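Local coordinates for tight junction protein ZO-3 (PDB 3KFV), which serves as a scaffold that links tight-junction membrane proteins such as claudins and occludin to the actin cytoskeleton, at residues F266-P271 / R288-R293; V154-M159 / P242-S247. All blocks are in the same frame, centred on the assembly; numbering follows the deposited sequence.

Contact 1 (F266-P271 / R288-R293)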
# COMPACT_ATOMS: atom_id res chain seq x y z
N PHE A 266 -5.41 2.80 1.60
CA PHE A 266 -5.09 4.21 1.37
C PHE A 266 -4.17 4.75 2.45
O PHE A 266 -4.39 4.50 3.64
CB PHE A 266 -6.36 5.07 1.34
CG PHE A 266 -7.36 4.68 0.29
CD1 PHE A 266 -7.02 3.78 -0.71
CD2 PHE A 266 -8.62 5.24 0.29
CE1 PHE A 266 -7.94 3.43 -1.69
CE2 PHE A 266 -9.55 4.89 -0.68
CZ PHE A 266 -9.20 3.99 -1.68
N THR A 267 -3.15 5.49 2.05
CA THR A 267 -2.34 6.23 3.02
C THR A 267 -2.74 7.69 3.04
O THR A 267 -2.33 8.44 3.92
CB THR A 267 -0.81 6.08 2.78
OG1 THR A 267 -0.40 6.92 1.69
CG2 THR A 267 -0.44 4.62 2.50
N ALA A 268 -3.55 8.10 2.06
CA ALA A 268 -4.15 9.44 2.05
C ALA A 268 -5.35 9.52 1.12
O ALA A 268 -5.39 8.86 0.09
CB ALA A 268 -3.13 10.49 1.67
N THR A 269 -6.32 10.34 1.50
CA THR A 269 -7.42 10.67 0.60
C THR A 269 -7.43 12.18 0.44
O THR A 269 -7.04 12.91 1.34
CB THR A 269 -8.80 10.19 1.14
OG1 THR A 269 -9.31 11.13 2.09
CG2 THR A 269 -8.69 8.81 1.79
N ILE A 270 -7.87 12.65 -0.72
CA ILE A 270 -7.92 14.08 -1.00
C ILE A 270 -9.19 14.40 -1.76
O ILE A 270 -9.46 13.80 -2.80
CB ILE A 270 -6.70 14.54 -1.85
CG1 ILE A 270 -5.41 14.39 -1.05
CG2 ILE A 270 -6.89 15.98 -2.32
CD1 ILE A 270 -4.16 14.77 -1.82
N PRO A 271 -9.99 15.33 -1.24
CA PRO A 271 -11.27 15.71 -1.85
C PRO A 271 -11.06 16.53 -3.11
O PRO A 271 -10.39 17.56 -3.08
CB PRO A 271 -11.92 16.60 -0.78
CG PRO A 271 -11.10 16.43 0.46
CD PRO A 271 -9.73 16.09 -0.01
N ARG A 288 5.85 14.43 -0.40
CA ARG A 288 7.10 14.83 0.25
C ARG A 288 7.07 14.57 1.75
O ARG A 288 8.12 14.39 2.37
CB ARG A 288 7.41 16.30 -0.01
CG ARG A 288 7.77 16.62 -1.43
CD ARG A 288 8.20 18.07 -1.56
NE ARG A 288 8.25 18.49 -2.95
CZ ARG A 288 7.33 19.26 -3.53
NH1 ARG A 288 6.28 19.70 -2.84
NH2 ARG A 288 7.46 19.59 -4.81
N GLU A 289 5.89 14.58 2.34
CA GLU A 289 5.76 14.35 3.77
C GLU A 289 5.91 12.88 4.09
O GLU A 289 6.82 12.48 4.82
CB GLU A 289 4.40 14.83 4.27
CG GLU A 289 4.17 14.60 5.74
CD GLU A 289 2.71 14.77 6.11
OE1 GLU A 289 1.90 13.88 5.74
OE2 GLU A 289 2.37 15.79 6.75
N GLN A 290 5.02 12.08 3.53
CA GLN A 290 4.99 10.65 3.81
C GLN A 290 6.28 9.96 3.38
O GLN A 290 6.56 8.84 3.80
CB GLN A 290 3.76 9.99 3.19
CG GLN A 290 2.46 10.55 3.75
CD GLN A 290 1.27 9.64 3.52
OE1 GLN A 290 1.40 8.56 2.95
NE2 GLN A 290 0.10 10.08 3.97
N GLN A 291 7.08 10.64 2.56
CA GLN A 291 8.38 10.12 2.16
C GLN A 291 9.37 10.13 3.32
O GLN A 291 10.37 9.41 3.30
CB GLN A 291 8.95 10.93 0.99
CG GLN A 291 10.42 10.69 0.73
CD GLN A 291 10.69 9.28 0.27
OE1 GLN A 291 9.91 8.71 -0.48
NE2 GLN A 291 11.81 8.71 0.71
N THR A 292 9.10 10.96 4.32
CA THR A 292 9.96 11.04 5.49
C THR A 292 9.48 10.12 6.63
O THR A 292 10.23 9.86 7.58
CB THR A 292 10.09 12.49 6.02
OG1 THR A 292 8.86 12.89 6.64
CG2 THR A 292 10.43 13.46 4.88
N ARG A 293 8.24 9.64 6.53
CA ARG A 293 7.68 8.73 7.52
C ARG A 293 8.41 7.40 7.50
O ARG A 293 8.72 6.88 6.43
CB ARG A 293 6.20 8.47 7.25
CG ARG A 293 5.27 9.65 7.47
CD ARG A 293 3.85 9.14 7.59
NE ARG A 293 2.82 10.15 7.32
CZ ARG A 293 2.61 11.23 8.07
NH1 ARG A 293 3.38 11.46 9.14
NH2 ARG A 293 1.65 12.08 7.75

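Contact 2 (V154-M159 / P242-S247)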
# COMPACT_ATOMS: atom_id res chain seq x y z
N VAL A 154 -8.38 10.71 -11.41
CA VAL A 154 -7.43 11.67 -11.97
C VAL A 154 -6.01 11.17 -11.95
O VAL A 154 -5.07 11.95 -12.08
CB VAL A 154 -7.47 13.03 -11.26
CG1 VAL A 154 -8.74 13.78 -11.61
CG2 VAL A 154 -7.32 12.85 -9.75
N ALA A 155 -5.85 9.86 -11.79
CA ALA A 155 -4.52 9.26 -11.78
C ALA A 155 -3.73 9.74 -12.99
O ALA A 155 -2.58 10.15 -12.87
CB ALA A 155 -4.62 7.74 -11.77
N ASP A 156 -4.36 9.70 -14.16
CA ASP A 156 -3.68 10.10 -15.39
C ASP A 156 -3.25 11.56 -15.36
O ASP A 156 -2.10 11.89 -15.65
CB ASP A 156 -4.54 9.79 -16.63
CG ASP A 156 -5.94 10.39 -16.54
OD1 ASP A 156 -6.29 10.99 -15.50
OD2 ASP A 156 -6.70 10.27 -17.53
N ILE A 157 -4.18 12.44 -15.01
CA ILE A 157 -3.90 13.87 -14.91
C ILE A 157 -2.82 14.15 -13.88
O ILE A 157 -1.87 14.89 -14.15
CB ILE A 157 -5.17 14.66 -14.54
CG1 ILE A 157 -6.18 14.60 -15.69
CG2 ILE A 157 -4.81 16.09 -14.18
CD1 ILE A 157 -7.60 14.91 -15.27
N ALA A 158 -2.97 13.56 -12.70
CA ALA A 158 -2.01 13.75 -11.61
C ALA A 158 -0.60 13.32 -12.02
O ALA A 158 0.36 14.03 -11.77
CB ALA A 158 -2.46 12.99 -10.38
N MSE A 159 -0.49 12.16 -12.66
CA MSE A 159 0.81 11.61 -13.04
C MSE A 159 1.51 12.42 -14.15
O MSE A 159 2.74 12.52 -14.16
CB MSE A 159 0.68 10.14 -13.45
CG MSE A 159 0.34 9.21 -12.30
SE MSE A 159 -0.06 7.38 -12.91
CE MSE A 159 1.73 6.81 -13.38
N PRO A 242 -8.65 18.08 -21.56
CA PRO A 242 -9.61 18.48 -22.59
C PRO A 242 -9.78 17.42 -23.66
O PRO A 242 -10.91 17.05 -24.01
CB PRO A 242 -8.97 19.74 -23.19
CG PRO A 242 -7.98 20.21 -22.18
CD PRO A 242 -7.48 18.97 -21.51
N ALA A 243 -8.67 16.92 -24.18
CA ALA A 243 -8.70 15.97 -25.29
C ALA A 243 -8.90 14.52 -24.84
O ALA A 243 -8.88 13.61 -25.66
CB ALA A 243 -7.43 16.10 -26.13
N SER A 244 -9.08 14.31 -23.54
CA SER A 244 -9.19 12.95 -23.02
C SER A 244 -10.52 12.30 -23.40
O SER A 244 -11.59 12.89 -23.24
CB SER A 244 -9.00 12.92 -21.50
OG SER A 244 -9.19 11.61 -21.00
N ARG A 245 -10.43 11.07 -23.90
CA ARG A 245 -11.62 10.32 -24.28
C ARG A 245 -11.83 9.14 -23.33
O ARG A 245 -11.50 8.00 -23.65
CB ARG A 245 -11.48 9.81 -25.72
N ARG A 246 -12.38 9.43 -22.15
CA ARG A 246 -12.63 8.40 -21.15
C ARG A 246 -13.90 8.67 -20.33
O ARG A 246 -14.21 9.82 -20.02
CB ARG A 246 -11.41 8.21 -20.24
CG ARG A 246 -10.31 7.38 -20.87
CD ARG A 246 -8.96 7.60 -20.20
NE ARG A 246 -8.96 7.16 -18.81
CZ ARG A 246 -7.86 6.84 -18.13
NH1 ARG A 246 -6.67 6.90 -18.72
NH2 ARG A 246 -7.94 6.45 -16.86
N SER A 247 -14.62 7.60 -20.01
CA SER A 247 -15.91 7.73 -19.34
C SER A 247 -15.80 8.43 -17.99
O SER A 247 -15.19 7.91 -17.06
CB SER A 247 -16.59 6.37 -19.19

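Contact 1 (F266-P271 / R288-R293)
The side-chain amide of Q290 meets T267 with both of its ends. On one side NE2 of Q290 gives a nearly straight hydrogen bond to the backbone O of T267, 2.9 Å long with an N-H...O angle of 171°. The acceptor lies almost in the amide plane, whereas the donor sits well above the carbonyl plane of T267, 51° out of it. On the other side OE1 of Q290 lies 2.7 Å from OG1 of T267; this pair may be a second hydrogen bond, though the hydroxyl proton has another acceptor within reach. The methyl of A268 adds a light contact beside the amide, its CB 4.0 Å from NE2 of Q290. Beyond CG the Q290 chain runs extended (chi2 -161°), which carries the amide from the helix to the residue just before the strand. T267 leads into strand 268-272, the edge strand of the parallel sheet, and Q290 belongs to helix 278-290, which follows that strand in the guanylate kinase-like domain of this MAGUK protein; the chain then continues into strand 294-298, an outermost strand of the antiparallel sheet that includes the SH3 strands. T267 is itself positioned by strand 221-227: OG1 accepts a hydrogen bond from V222 N, backbone bonds tie T267 and A268 to V222, and I221 touches the side chains of both T267 and Q290. Past Q290 the chain turns, and E289 O receives T292 N and, in its carbonyl plane, T292 OG1. E289 OE1 also forms a salt bridge with R293 NH2 at 2.7 Å. Both polar ends of the Q291 side chain bind backbone elsewhere, at F144 O and R146 N.

Contact 2 (V154-M159 / P242-S247)
D156 and R246 reach toward each other from opposite directions, and the carboxylate arrives over a face of the guanidinium. OD2 of D156 stands 3.6 Å above the guanidinium plane, displaced toward its rim, and is 3.6 Å from NH1 of R246. The two flat groups are turned 42° apart and no N-H of R246 points at the oxygen, making this salt bridge a matter of charge alone. R246 arrives with its chain bent at chi3 (64°), which folds the guanidinium across to the start of helix 155-165. That helix follows strand 148-151, where guanylate kinases carry their P-loop. Judged by sequence, I157 and A158 stand where a kinase P-loop has its Gly-Lys pair, consistent with a degenerate site in this MAGUK domain. The 242-247 loop joins helices 230-240 and 248-262, probably the counterpart of the kinase lid. The other carboxylate oxygen, OD1 of D156, turns back to its own helix and takes a bent bond from I157 N (137°), approached from above the carboxylate plane. OD2 has a second charged partner in R237, whose NH1 also bonds OG of S244. R237 thus bridges helix and loop between D156 and S244, which approach each other directly no closer than 4.5 Å, from OD2 to OG.

In the fold
Both contacts belong to the guanylate kinase-like domain, with centres about 22 Å apart and nearest atoms about 7 Å apart, but they join different elements. Contact 1 is partly buried, its centre about 11 Å from the centre of the chain, and ties the residue leading into the edge strand to helix 278-290 through neutral amide, hydroxyl and carbonyl groups with a directed hydrogen bond. Contact 2 lies at the surface, its centre about 23 Å from that of the chain, and sets a loop against helix 155-165 by an undirected charge pair. Helix 278-290 connects the two regions: its I286 packs on A268, while W279 touches both I270 of contact 1 and I157 of contact 2.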